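Side-chain contacts in transferrin (Manduca sexta, PDB 6WB6), which binds a single ferric ion together with a carbonate anion and carries iron as a secreted insect transferrin: residues P192-C195 and D196-N200; A287-R290 and E291-Q295; K328-D331 and Y332-K335; L355-S359 and N360-S364; A472-F475 and Y476-K480. One frame throughout, in Å; residues are numbered along the deposited sequence.

Interaction 1: P192-C195 and D196-N200; sequences PERC and DYPDN
Arg-194 curls round the turn to Tyr-197 and donates from NH1 to the backbone O of Tyr-197 at 2.8 Å. The bond is short but not straight: its N-H...O angle is 138°, and the nitrogen stands above the carbonyl plane. On the way the guanidinium passes Asp-196, whose CB lies over one of its faces, displaced toward the rim. Pro-198 meets the guanidinium at its edge, with CD 3.8 Å from NH1 of Arg-194. Arginine is long enough to span the turn; CG anti to the backbone N (chi1 -178°) and a bend at chi2 carry its flat end on toward Tyr-197. Asp-196 in turn holds its own neighbour, OD1 accepting from the N of Tyr-197 at 2.9 Å.

In the next shell, the turn is fixed by a disulfide from Cys-195 to Cys-186 and by a salt bridge from OD2 of Asp-196 to Lys-167. The hydroxyl of Tyr-197 bonds to Arg-120, a residue of the carbonate pocket, and the side chain of Tyr-197 comes within about 8 Å of the iron. A cis peptide before Pro-198 helps turn the chain.

Arg-194 NH2 and Asp-196 OD2 remain 4.8 Å apart, so their charges probably attract only at a distance: the arginine gives an N-H to a main-chain carbonyl, while the aspartate spends its charge on a lysine.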
loop_
_atom_site.group_PDB
_atom_site.type_symbol
_atom_site.label_atom_id
_atom_site.label_comp_id
_atom_site.label_asym_id
_atom_site.label_seq_id
_atom_site.Cartn_x
_atom_site.Cartn_y
_atom_site.Cartn_z
ATOM N N PRO A 192 -19.075 -17.303 5.611
ATOM C CA PRO A 192 -19.334 -15.912 6.027
ATOM C C PRO A 192 -18.429 -15.402 7.129
ATOM O O PRO A 192 -18.095 -14.217 7.134
ATOM C CB PRO A 192 -20.788 -15.966 6.488
ATOM C CG PRO A 192 -21.388 -17.120 5.675
ATOM C CD PRO A 192 -20.304 -18.127 5.688
ATOM N N GLU A 193 -18.049 -16.246 8.087
ATOM C CA GLU A 193 -17.184 -15.778 9.162
ATOM C C GLU A 193 -15.852 -15.276 8.627
ATOM O O GLU A 193 -15.293 -14.309 9.158
ATOM C CB GLU A 193 -16.959 -16.900 10.179
ATOM N N ARG A 194 -15.369 -15.867 7.540
ATOM C CA ARG A 194 -14.065 -15.543 6.961
ATOM C C ARG A 194 -14.142 -14.430 5.929
ATOM O O ARG A 194 -13.268 -13.553 5.900
ATOM C CB ARG A 194 -13.469 -16.797 6.314
ATOM C CG ARG A 194 -12.103 -16.597 5.723
ATOM C CD ARG A 194 -11.264 -17.844 5.914
ATOM N NE ARG A 194 -9.855 -17.576 5.641
ATOM C CZ ARG A 194 -9.329 -17.542 4.423
ATOM N NH1 ARG A 194 -10.090 -17.762 3.362
ATOM N NH2 ARG A 194 -8.044 -17.280 4.262
ATOM N N CYS A 195 -15.159 -14.465 5.062
ATOM C CA CYS A 195 -15.426 -13.371 4.130
ATOM C C CYS A 195 -14.168 -12.995 3.366
ATOM O O CYS A 195 -13.909 -11.820 3.118
ATOM C CB CYS A 195 -15.964 -12.140 4.860
ATOM S SG CYS A 195 -16.984 -10.972 3.870
ATOM N N ASP A 196 -13.356 -13.993 3.029
ATOM C CA ASP A 196 -12.137 -13.755 2.269
ATOM C C ASP A 196 -12.033 -14.765 1.139
ATOM O O ASP A 196 -12.750 -15.758 1.110
ATOM C CB ASP A 196 -10.896 -13.836 3.155
ATOM C CG ASP A 196 -9.792 -12.853 2.709
ATOM O OD1 ASP A 196 -9.888 -12.289 1.605
ATOM O OD2 ASP A 196 -8.828 -12.646 3.471
ATOM N N TYR A 197 -11.144 -14.482 0.190
ATOM C CA TYR A 197 -10.762 -15.483 -0.781
ATOM C C TYR A 197 -10.002 -16.606 -0.076
ATOM O O TYR A 197 -9.403 -16.387 0.984
ATOM C CB TYR A 197 -9.878 -14.874 -1.873
ATOM C CG TYR A 197 -10.492 -13.681 -2.540
ATOM C CD1 TYR A 197 -11.489 -13.837 -3.461
ATOM C CD2 TYR A 197 -10.071 -12.401 -2.240
ATOM C CE1 TYR A 197 -12.053 -12.771 -4.074
ATOM C CE2 TYR A 197 -10.619 -11.324 -2.855
ATOM C CZ TYR A 197 -11.619 -11.516 -3.773
ATOM O OH TYR A 197 -12.203 -10.477 -4.420
ATOM N N PRO A 198 -10.068 -17.838 -0.599
ATOM C CA PRO A 198 -10.988 -18.362 -1.624
ATOM C C PRO A 198 -12.384 -18.529 -1.056
ATOM O O PRO A 198 -12.530 -18.912 0.093
ATOM C CB PRO A 198 -10.403 -19.740 -1.987
ATOM C CG PRO A 198 -9.069 -19.819 -1.289
ATOM C CD PRO A 198 -9.144 -18.876 -0.118
ATOM N N ASP A 199 -13.396 -18.261 -1.867
ATOM C CA ASP A 199 -14.777 -18.428 -1.443
ATOM C C ASP A 199 -15.575 -18.774 -2.683
ATOM O O ASP A 199 -15.654 -17.973 -3.619
ATOM C CB ASP A 199 -15.335 -17.174 -0.779
ATOM C CG ASP A 199 -16.729 -17.387 -0.217
ATOM O OD1 ASP A 199 -17.691 -17.470 -1.019
ATOM O OD2 ASP A 199 -16.851 -17.466 1.029
ATOM N N ASN A 200 -16.163 -19.962 -2.687
ATOM C CA ASN A 200 -16.863 -20.424 -3.870
ATOM C C ASN A 200 -17.953 -19.476 -4.358
ATOM O O ASN A 200 -18.421 -19.639 -5.492
ATOM C CB ASN A 200 -17.491 -21.771 -3.600
ATOM C CG ASN A 200 -18.059 -22.355 -4.841
ATOM O OD1 ASN A 200 -17.433 -22.290 -5.887
ATOM N ND2 ASN A 200 -19.265 -22.880 -4.754
#

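Interaction 2: A287-R290 and E291-Q295; sequences APLR and EKVKQ
Leu-289 and Val-293 sit one turn apart on the same flank of helix 286-300, and their methyls CD1 and CG2 approach to 4.2 Å. Val-293 has CG1 anti to its nitrogen (chi1 178°), which leaves CG2 beside that nitrogen and 3.5 Å from the O of Leu-289. Beta-branched valine therefore covers the carbonyl that its own N-H bonds to, at 2.9 Å and nearly straight.

Lys-294 uses a different conformation over the same kind of group. With CG beside the backbone N (chi1 -73°), its methylene CG rests 3.1 Å from the O of Arg-290, after which two further bends, at chi3 and chi4, fold the chain. Glu-291 bends back toward the start of the helix, bringing OE1 to 3.4 Å from the O of Pro-288; two acceptors cannot bond directly, and OE1 has a weak hydrogen bond to Ser-27. Proline is at home in this first turn, where its missing N-H costs little.

Leu-289 and Val-293 pack on strand 72-79, which Arg-290 also grips through a hydrogen bond to the O of Phe-75. Lys-294 touches strand 320-327, and Lys-292 reaches Thr-25, in a loop, on another flank of the helix.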
loop_
_atom_site.group_PDB
_atom_site.type_symbol
_atom_site.label_atom_id
_atom_site.label_comp_id
_atom_site.label_asym_id
_atom_site.label_seq_id
_atom_site.Cartn_x
_atom_site.Cartn_y
_atom_site.Cartn_z
ATOM N N ALA A 287 2.403 4.378 -37.444
ATOM C CA ALA A 287 2.358 3.000 -37.933
ATOM C C ALA A 287 3.634 2.216 -37.639
ATOM O O ALA A 287 3.531 1.059 -37.195
ATOM C CB ALA A 287 2.053 2.997 -39.439
ATOM N N PRO A 288 4.842 2.749 -37.853
ATOM C CA PRO A 288 6.040 1.910 -37.638
ATOM C C PRO A 288 6.195 1.442 -36.200
ATOM O O PRO A 288 6.588 0.294 -35.951
ATOM C CB PRO A 288 7.199 2.821 -38.058
ATOM C CG PRO A 288 6.574 4.029 -38.699
ATOM C CD PRO A 288 5.179 4.142 -38.180
ATOM N N LEU A 289 5.903 2.318 -35.235
ATOM C CA LEU A 289 5.953 1.916 -33.838
ATOM C C LEU A 289 4.971 0.786 -33.548
ATOM O O LEU A 289 5.299 -0.163 -32.828
ATOM C CB LEU A 289 5.648 3.121 -32.945
ATOM C CG LEU A 289 5.727 2.871 -31.447
ATOM C CD1 LEU A 289 7.093 2.348 -31.066
ATOM C CD2 LEU A 289 5.376 4.139 -30.677
ATOM N N ARG A 290 3.746 0.895 -34.062
ATOM C CA ARG A 290 2.718 -0.094 -33.739
ATOM C C ARG A 290 3.126 -1.479 -34.221
ATOM O O ARG A 290 2.842 -2.500 -33.568
ATOM C CB ARG A 290 1.396 0.307 -34.379
ATOM C CG ARG A 290 0.726 1.539 -33.773
ATOM C CD ARG A 290 -0.396 2.056 -34.684
ATOM N NE ARG A 290 -1.549 2.550 -33.936
ATOM C CZ ARG A 290 -2.507 3.315 -34.451
ATOM N NH1 ARG A 290 -2.449 3.694 -35.720
ATOM N NH2 ARG A 290 -3.523 3.712 -33.688
ATOM N N GLU A 291 3.799 -1.520 -35.366
ATOM C CA GLU A 291 4.320 -2.759 -35.921
ATOM C C GLU A 291 5.443 -3.308 -35.056
ATOM O O GLU A 291 5.572 -4.528 -34.889
ATOM C CB GLU A 291 4.773 -2.466 -37.362
ATOM C CG GLU A 291 5.658 -3.490 -38.085
ATOM C CD GLU A 291 6.699 -2.784 -39.008
ATOM O OE1 GLU A 291 7.260 -1.730 -38.603
ATOM O OE2 GLU A 291 6.944 -3.263 -40.131
ATOM N N LYS A 292 6.271 -2.424 -34.507
ATOM C CA LYS A 292 7.338 -2.854 -33.613
ATOM C C LYS A 292 6.788 -3.466 -32.328
ATOM O O LYS A 292 7.204 -4.552 -31.915
ATOM C CB LYS A 292 8.245 -1.674 -33.283
ATOM C CG LYS A 292 9.362 -2.043 -32.347
ATOM C CD LYS A 292 10.500 -2.740 -33.055
ATOM C CE LYS A 292 11.566 -3.081 -32.052
ATOM N NZ LYS A 292 12.653 -3.865 -32.626
ATOM N N VAL A 293 5.892 -2.760 -31.648
ATOM C CA VAL A 293 5.316 -3.293 -30.414
ATOM C C VAL A 293 4.595 -4.613 -30.684
ATOM O O VAL A 293 4.768 -5.595 -29.952
ATOM C CB VAL A 293 4.383 -2.250 -29.775
ATOM C CG1 VAL A 293 3.733 -2.822 -28.521
ATOM C CG2 VAL A 293 5.189 -1.019 -29.426
ATOM N N LYS A 294 3.778 -4.658 -31.738
ATOM C CA LYS A 294 3.103 -5.907 -32.090
ATOM C C LYS A 294 4.092 -7.048 -32.248
ATOM O O LYS A 294 3.812 -8.185 -31.853
ATOM C CB LYS A 294 2.277 -5.722 -33.373
ATOM C CG LYS A 294 1.001 -4.906 -33.200
ATOM C CD LYS A 294 0.230 -4.685 -34.515
ATOM C CE LYS A 294 -0.024 -5.997 -35.310
ATOM N NZ LYS A 294 -0.772 -7.061 -34.569
ATOM N N GLN A 295 5.268 -6.766 -32.824
ATOM C CA GLN A 295 6.238 -7.833 -33.068
ATOM C C GLN A 295 6.895 -8.299 -31.779
ATOM O O GLN A 295 7.095 -9.501 -31.580
ATOM C CB GLN A 295 7.294 -7.362 -34.075
ATOM C CG GLN A 295 6.820 -7.522 -35.489
ATOM C CD GLN A 295 7.645 -6.747 -36.478
ATOM O OE1 GLN A 295 8.776 -6.341 -36.181
ATOM N NE2 GLN A 295 7.085 -6.526 -37.666
#

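Interaction 3: K328-D331 and Y332-K335; sequences KPID and YLNK
A water joins Asp-331 to Asn-334: it donates to OD1 of Asp-331 at 2.5 Å and accepts from ND2 of Asn-334 at 2.8 Å. The two groups are too far apart for a hydrogen bond of their own, OD1 of Asp-331 being 4.1 Å from ND2 of Asn-334, and the carboxylate and amide planes are turned 55° against each other. The water thus matches an acceptor to a donor at an exposed flank. The other end of the amide is used as well, OD1 of Asn-334 bonding to Thr-339. Asn-334 keeps CG beside its backbone N (chi1 -83°), which lays the amide carbon CG 3.0 Å from the O of Ile-330, the same oxygen that accepts the N-H of Asn-334 at 2.7 Å.

These residues form the short helix 329-334, which follows strand 320-327, an outer strand of a four-stranded antiparallel sheet. Lys-328 is its N-cap residue, and the O of Lys-328 takes the N-H of Tyr-332 at 2.9 Å. Pro-329 fits the first helical position, having no N-H to satisfy, and its O accepts from the N of Leu-333. The charged NZ of Lys-328 is held by Gln-70 and the O of Phe-72, while buried Tyr-332 finds an acceptor for its hydroxyl in the O of Trp-273. On the apolar flank, CD1 of Ile-330 lies 4.4 Å from CD1 of Leu-333, and both side chains touch helix 58-65.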
loop_
_atom_site.group_PDB
_atom_site.type_symbol
_atom_site.label_atom_id
_atom_site.label_comp_id
_atom_site.label_asym_id
_atom_site.label_seq_id
_atom_site.Cartn_x
_atom_site.Cartn_y
_atom_site.Cartn_z
ATOM N N LYS A 328 -7.816 10.642 -27.278
ATOM C CA LYS A 328 -7.352 11.256 -26.045
ATOM C C LYS A 328 -7.695 10.345 -24.868
ATOM O O LYS A 328 -8.647 9.569 -24.940
ATOM C CB LYS A 328 -7.997 12.625 -25.846
ATOM C CG LYS A 328 -7.656 13.657 -26.931
ATOM C CD LYS A 328 -6.228 14.179 -26.775
ATOM C CE LYS A 328 -6.048 15.062 -25.527
ATOM N NZ LYS A 328 -4.915 14.571 -24.656
ATOM N N PRO A 329 -6.935 10.413 -23.777
ATOM C CA PRO A 329 -7.169 9.448 -22.695
ATOM C C PRO A 329 -8.530 9.608 -22.051
ATOM O O PRO A 329 -9.222 8.609 -21.815
ATOM C CB PRO A 329 -6.016 9.717 -21.712
ATOM C CG PRO A 329 -5.506 11.104 -22.092
ATOM C CD PRO A 329 -5.744 11.242 -23.542
ATOM N N ILE A 330 -8.954 10.837 -21.772
ATOM C CA ILE A 330 -10.228 10.982 -21.089
ATOM C C ILE A 330 -11.382 10.580 -22.006
ATOM O O ILE A 330 -12.410 10.070 -21.536
ATOM C CB ILE A 330 -10.365 12.416 -20.550
ATOM C CG1 ILE A 330 -11.253 12.425 -19.312
ATOM C CG2 ILE A 330 -10.905 13.359 -21.633
ATOM C CD1 ILE A 330 -10.527 12.010 -18.064
ATOM N N ASP A 331 -11.243 10.779 -23.319
ATOM C CA ASP A 331 -12.266 10.278 -24.231
ATOM C C ASP A 331 -12.230 8.763 -24.291
ATOM O O ASP A 331 -13.275 8.109 -24.445
ATOM C CB ASP A 331 -12.077 10.869 -25.624
ATOM C CG ASP A 331 -12.288 12.364 -25.637
ATOM O OD1 ASP A 331 -13.093 12.838 -24.823
ATOM O OD2 ASP A 331 -11.649 13.057 -26.447
ATOM N N TYR A 332 -11.031 8.193 -24.174
ATOM C CA TYR A 332 -10.903 6.751 -24.051
ATOM C C TYR A 332 -11.633 6.250 -22.817
ATOM O O TYR A 332 -12.377 5.265 -22.876
ATOM C CB TYR A 332 -9.426 6.392 -23.966
ATOM C CG TYR A 332 -9.136 4.908 -23.887
ATOM C CD1 TYR A 332 -9.291 4.093 -24.994
ATOM C CD2 TYR A 332 -8.689 4.334 -22.712
ATOM C CE1 TYR A 332 -8.996 2.759 -24.940
ATOM C CE2 TYR A 332 -8.394 2.978 -22.640
ATOM C CZ TYR A 332 -8.554 2.201 -23.760
ATOM O OH TYR A 332 -8.288 0.845 -23.716
ATOM N N LEU A 333 -11.409 6.911 -21.672
ATOM C CA LEU A 333 -12.062 6.485 -20.443
ATOM C C LEU A 333 -13.550 6.771 -20.489
ATOM O O LEU A 333 -14.358 5.943 -20.043
ATOM C CB LEU A 333 -11.443 7.173 -19.237
ATOM C CG LEU A 333 -9.982 6.858 -18.968
ATOM C CD1 LEU A 333 -9.511 7.725 -17.829
ATOM C CD2 LEU A 333 -9.762 5.443 -18.659
ATOM N N ASN A 334 -13.927 7.936 -21.024
ATOM C CA ASN A 334 -15.333 8.298 -21.102
ATOM C C ASN A 334 -16.151 7.223 -21.801
ATOM O O ASN A 334 -17.247 6.888 -21.351
ATOM C CB ASN A 334 -15.504 9.619 -21.838
ATOM C CG ASN A 334 -15.290 10.822 -20.943
ATOM O OD1 ASN A 334 -15.038 10.700 -19.738
ATOM N ND2 ASN A 334 -15.393 11.996 -21.535
ATOM N N LYS A 335 -15.661 6.688 -22.917
ATOM C CA LYS A 335 -16.553 5.841 -23.695
ATOM C C LYS A 335 -16.779 4.490 -23.031
ATOM O O LYS A 335 -17.579 3.675 -23.526
ATOM C CB LYS A 335 -16.011 5.660 -25.120
ATOM C CG LYS A 335 -14.634 5.011 -25.211
ATOM C CD LYS A 335 -14.151 4.942 -26.648
ATOM C CE LYS A 335 -12.828 4.236 -26.755
ATOM N NZ LYS A 335 -12.926 2.770 -26.470
HETATM O O HOH W 1 -15.475 12.150 -24.313
#

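Interaction 4: L355-S359 and N360-S364; sequences LCVTS and NVALS
Ser-359 is the N-cap of helix 360-375, and both hydrogen bonds between the strand end and the helix are accepted by it. Its hydroxyl OG accepts the N-H of Ala-362 at 3.1 Å and 162°, a nearly straight capping bond to an amide that has no turn of helix before it. The group gets there because OG lies between the backbone N and the carbonyl carbon (chi1 74°), tucked toward the helix. Serine suits the place by its short side chain ending in an acceptor. CG1 of Val-361 lies close beside the cap, 3.2 Å from OG of Ser-359, while the Val-361 side chain also touches Phe-624. The main-chain O of Ser-359 is used too, taking the N-H of Leu-363 at 2.7 Å as the first regular helical bond. With an alanine here, the N-H of Ala-362 would probably be left without its acceptor and the first turn would be likely to fray. Further on, OG of Ser-364 bonds back to the O of Val-361, as serines within helices often do.

The segments span the corner of a beta-alpha-beta crossover, in which strand 352-357 leads through helix 360-375 to the parallel strand 381-386. Cys-356, on the strand, is tied by a disulfide to Cys-393.

Apolar packing closes the inside of the corner. CB of Val-357 meets CB of Ala-362 at 3.8 Å, and CG2 of Val-357 reaches CB of Leu-363 at 4.0 Å; small alanine lets strand and helix come this close. Leu-363 then packs on Cys-384 and Gln-386 of the next strand.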
loop_
_atom_site.group_PDB
_atom_site.type_symbol
_atom_site.label_atom_id
_atom_site.label_comp_id
_atom_site.label_asym_id
_atom_site.label_seq_id
_atom_site.Cartn_x
_atom_site.Cartn_y
_atom_site.Cartn_z
ATOM N N LEU A 355 -1.596 15.614 4.653
ATOM C CA LEU A 355 -0.306 15.225 5.200
ATOM C C LEU A 355 0.591 16.450 5.219
ATOM O O LEU A 355 0.698 17.152 4.211
ATOM C CB LEU A 355 0.356 14.132 4.370
ATOM C CG LEU A 355 1.820 13.863 4.749
ATOM C CD1 LEU A 355 1.953 13.351 6.156
ATOM C CD2 LEU A 355 2.486 12.913 3.745
ATOM N N CYS A 356 1.237 16.693 6.346
ATOM C CA CYS A 356 2.148 17.821 6.452
ATOM C C CYS A 356 3.541 17.355 6.053
ATOM O O CYS A 356 4.015 16.317 6.527
ATOM C CB CYS A 356 2.159 18.392 7.863
ATOM S SG CYS A 356 3.081 19.978 7.917
ATOM N N VAL A 357 4.164 18.092 5.135
ATOM C CA VAL A 357 5.506 17.810 4.653
ATOM C C VAL A 357 6.400 19.003 4.975
ATOM O O VAL A 357 5.931 20.127 5.156
ATOM C CB VAL A 357 5.511 17.529 3.142
ATOM C CG1 VAL A 357 4.567 16.382 2.813
ATOM C CG2 VAL A 357 5.091 18.767 2.392
ATOM N N THR A 358 7.706 18.749 5.022
ATOM C CA THR A 358 8.666 19.750 5.471
ATOM C C THR A 358 9.636 20.203 4.391
ATOM O O THR A 358 10.640 20.833 4.726
ATOM C CB THR A 358 9.487 19.229 6.648
ATOM O OG1 THR A 358 10.143 18.016 6.274
ATOM C CG2 THR A 358 8.610 18.968 7.859
ATOM N N SER A 359 9.377 19.923 3.117
ATOM C CA SER A 359 10.275 20.404 2.079
ATOM C C SER A 359 9.538 20.434 0.754
ATOM O O SER A 359 8.496 19.787 0.588
ATOM C CB SER A 359 11.525 19.534 1.980
ATOM O OG SER A 359 11.240 18.297 1.372
ATOM N N ASN A 360 10.110 21.209 -0.191
ATOM C CA ASN A 360 9.544 21.316 -1.530
ATOM C C ASN A 360 9.576 19.972 -2.253
ATOM O O ASN A 360 8.643 19.635 -2.991
ATOM C CB ASN A 360 10.293 22.361 -2.374
ATOM C CG ASN A 360 10.105 23.773 -1.873
ATOM O OD1 ASN A 360 9.151 24.072 -1.171
ATOM N ND2 ASN A 360 11.021 24.657 -2.250
ATOM N N VAL A 361 10.669 19.222 -2.115
ATOM C CA VAL A 361 10.705 17.914 -2.754
ATOM C C VAL A 361 9.632 17.019 -2.144
ATOM O O VAL A 361 8.872 16.365 -2.857
ATOM C CB VAL A 361 12.105 17.276 -2.662
ATOM C CG1 VAL A 361 12.568 17.120 -1.262
ATOM C CG2 VAL A 361 12.095 15.914 -3.335
ATOM N N ALA A 362 9.534 17.003 -0.817
ATOM C CA ALA A 362 8.493 16.202 -0.177
ATOM C C ALA A 362 7.106 16.654 -0.603
ATOM O O ALA A 362 6.234 15.820 -0.887
ATOM C CB ALA A 362 8.655 16.267 1.324
ATOM N N LEU A 363 6.881 17.966 -0.681
ATOM C CA LEU A 363 5.628 18.453 -1.245
ATOM C C LEU A 363 5.374 17.860 -2.630
ATOM O O LEU A 363 4.252 17.474 -2.958
ATOM C CB LEU A 363 5.640 19.970 -1.341
ATOM C CG LEU A 363 4.360 20.604 -1.865
ATOM C CD1 LEU A 363 3.213 20.219 -0.997
ATOM C CD2 LEU A 363 4.518 22.142 -1.909
ATOM N N SER A 364 6.390 17.852 -3.491
ATOM C CA SER A 364 6.149 17.346 -4.832
ATOM C C SER A 364 5.925 15.838 -4.815
ATOM O O SER A 364 5.124 15.335 -5.606
ATOM C CB SER A 364 7.299 17.716 -5.754
ATOM O OG SER A 364 8.514 17.296 -5.183
#

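Interaction 5: A472-F475 and Y476-K480; sequences APLF and YLINK
Phe-475 and Asn-479, one turn apart on helix 467-479, lie side by side and point the same way. CB of Asn-479 stands over one face of the ring in a CH-pi contact, 3.8 Å from the ring centroid of Phe-475. The amide continues over the rim, ND2 of Asn-479 being 3.5 Å from CZ of Phe-475, with the two planes only 22° apart. Both side chains have CG anti to the backbone N (169° and 178°), which explains why they run alongside one another.

The phenylalanine belongs to the tight side: its ring packs on Thr-652, Ile-653 and Val-656 of helix 644-659. Leu-474 and Ile-478 carry on the apolar surface, with CD2 of Leu-474 at 4.2 Å from CD1 of Ile-478, and both touch Cys-488 of helix 488-495. Tyr-476 turns its ring to Ile-451 and Val-580 and gives its hydroxyl a hydrogen-bond partner in the O of Leu-562. Pro-473, which has no N-H for the preceding turn, marks a kink in the helix.

Asn-479 is on the looser side, exposed at the last helical turn; its backbone N bonds to the O of Phe-475 at 2.7 Å. Lys-480, exposed as well, leaves the helix just after it. Replacing Phe-475 by an alanine would probably open a gap against helix 644-659 and strip Asn-479 of the flat surface under its amide.

Asparagine is thus a border residue: its CB and flat amide can lie on an aromatic ring that is buried by its other neighbours, while its polar character is compatible with solvent.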
loop_
_atom_site.group_PDB
_atom_site.type_symbol
_atom_site.label_atom_id
_atom_site.label_comp_id
_atom_site.label_asym_id
_atom_site.label_seq_id
_atom_site.Cartn_x
_atom_site.Cartn_y
_atom_site.Cartn_z
ATOM N N ALA A 472 16.818 2.813 25.760
ATOM C CA ALA A 472 16.242 1.524 26.122
ATOM C C ALA A 472 16.949 0.888 27.308
ATOM O O ALA A 472 16.254 0.423 28.229
ATOM C CB ALA A 472 16.230 0.607 24.893
ATOM N N PRO A 473 18.287 0.809 27.354
ATOM C CA PRO A 473 18.940 0.278 28.570
ATOM C C PRO A 473 18.705 1.136 29.806
ATOM O O PRO A 473 18.546 0.602 30.913
ATOM C CB PRO A 473 20.425 0.245 28.187
ATOM C CG PRO A 473 20.460 0.400 26.671
ATOM C CD PRO A 473 19.268 1.182 26.317
ATOM N N LEU A 474 18.680 2.460 29.657
ATOM C CA LEU A 474 18.426 3.308 30.816
ATOM C C LEU A 474 17.008 3.101 31.328
ATOM O O LEU A 474 16.789 2.950 32.536
ATOM C CB LEU A 474 18.641 4.779 30.473
ATOM C CG LEU A 474 19.814 5.516 31.101
ATOM C CD1 LEU A 474 19.696 7.021 30.776
ATOM C CD2 LEU A 474 19.872 5.299 32.600
ATOM N N PHE A 475 16.026 3.106 30.421
ATOM C CA PHE A 475 14.664 2.842 30.859
ATOM C C PHE A 475 14.537 1.448 31.417
ATOM O O PHE A 475 13.806 1.224 32.394
ATOM C CB PHE A 475 13.646 2.979 29.738
ATOM C CG PHE A 475 12.290 2.441 30.131
ATOM C CD1 PHE A 475 11.389 3.250 30.804
ATOM C CD2 PHE A 475 11.940 1.127 29.886
ATOM C CE1 PHE A 475 10.165 2.769 31.206
ATOM C CE2 PHE A 475 10.710 0.631 30.293
ATOM C CZ PHE A 475 9.815 1.461 30.951
ATOM N N TYR A 476 15.179 0.477 30.772
ATOM C CA TYR A 476 14.999 -0.894 31.225
ATOM C C TYR A 476 15.484 -1.048 32.651
ATOM O O TYR A 476 14.809 -1.661 33.480
ATOM C CB TYR A 476 15.715 -1.879 30.310
ATOM C CG TYR A 476 15.457 -3.313 30.711
ATOM C CD1 TYR A 476 16.219 -3.927 31.698
ATOM C CD2 TYR A 476 14.446 -4.053 30.116
ATOM C CE1 TYR A 476 15.980 -5.218 32.072
ATOM C CE2 TYR A 476 14.208 -5.357 30.485
ATOM C CZ TYR A 476 14.971 -5.932 31.464
ATOM O OH TYR A 476 14.725 -7.243 31.806
ATOM N N LEU A 477 16.632 -0.455 32.972
ATOM C CA LEU A 477 17.155 -0.582 34.326
ATOM C C LEU A 477 16.317 0.218 35.319
ATOM O O LEU A 477 15.876 -0.320 36.342
ATOM C CB LEU A 477 18.618 -0.148 34.347
ATOM C CG LEU A 477 19.546 -1.186 33.698
ATOM C CD1 LEU A 477 20.925 -0.594 33.512
ATOM C CD2 LEU A 477 19.628 -2.428 34.526
ATOM N N ILE A 478 16.073 1.500 35.029
ATOM C CA ILE A 478 15.228 2.320 35.898
ATOM C C ILE A 478 13.887 1.636 36.142
ATOM O O ILE A 478 13.396 1.579 37.278
ATOM C CB ILE A 478 15.045 3.729 35.295
ATOM C CG1 ILE A 478 16.362 4.523 35.374
ATOM C CG2 ILE A 478 13.960 4.479 36.024
ATOM C CD1 ILE A 478 16.310 5.877 34.746
ATOM N N ASN A 479 13.277 1.093 35.084
ATOM C CA ASN A 479 11.950 0.490 35.216
ATOM C C ASN A 479 11.964 -0.687 36.189
ATOM O O ASN A 479 11.048 -0.841 37.004
ATOM C CB ASN A 479 11.436 0.042 33.846
ATOM C CG ASN A 479 10.079 -0.650 33.921
ATOM O OD1 ASN A 479 9.996 -1.868 33.830
ATOM N ND2 ASN A 479 9.016 0.131 34.071
ATOM N N LYS A 480 12.985 -1.533 36.113
ATOM C CA LYS A 480 13.127 -2.641 37.042
ATOM C C LYS A 480 13.789 -2.213 38.345
ATOM O O LYS A 480 14.193 -3.059 39.146
ATOM C CB LYS A 480 13.916 -3.779 36.379
ATOM C CG LYS A 480 13.075 -4.605 35.399
ATOM C CD LYS A 480 13.478 -6.080 35.368
ATOM C CE LYS A 480 12.339 -6.967 34.831
ATOM N NZ LYS A 480 12.456 -8.405 35.276
#

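All five are local contacts along one continuous stretch, but their settings differ. Interaction 1 lies at the surface, in a loop, and relies on a guanidinium, a carboxylate and a disulfide in place of helical bonds. Interaction 5 is the most buried, an aromatic and aliphatic packing in the second transferrin-like half. Interactions 2 and 3 fall between, each with one apolar flank and one polar flank; both helices pack on strand 72-79 of the same antiparallel sheet, their centres about 22 Å apart. Interaction 4 joins a strand to a helix, so a side-chain cap does what main-chain bonds do within helices 286-300 and 467-479. Only interaction 3 includes a bridging water.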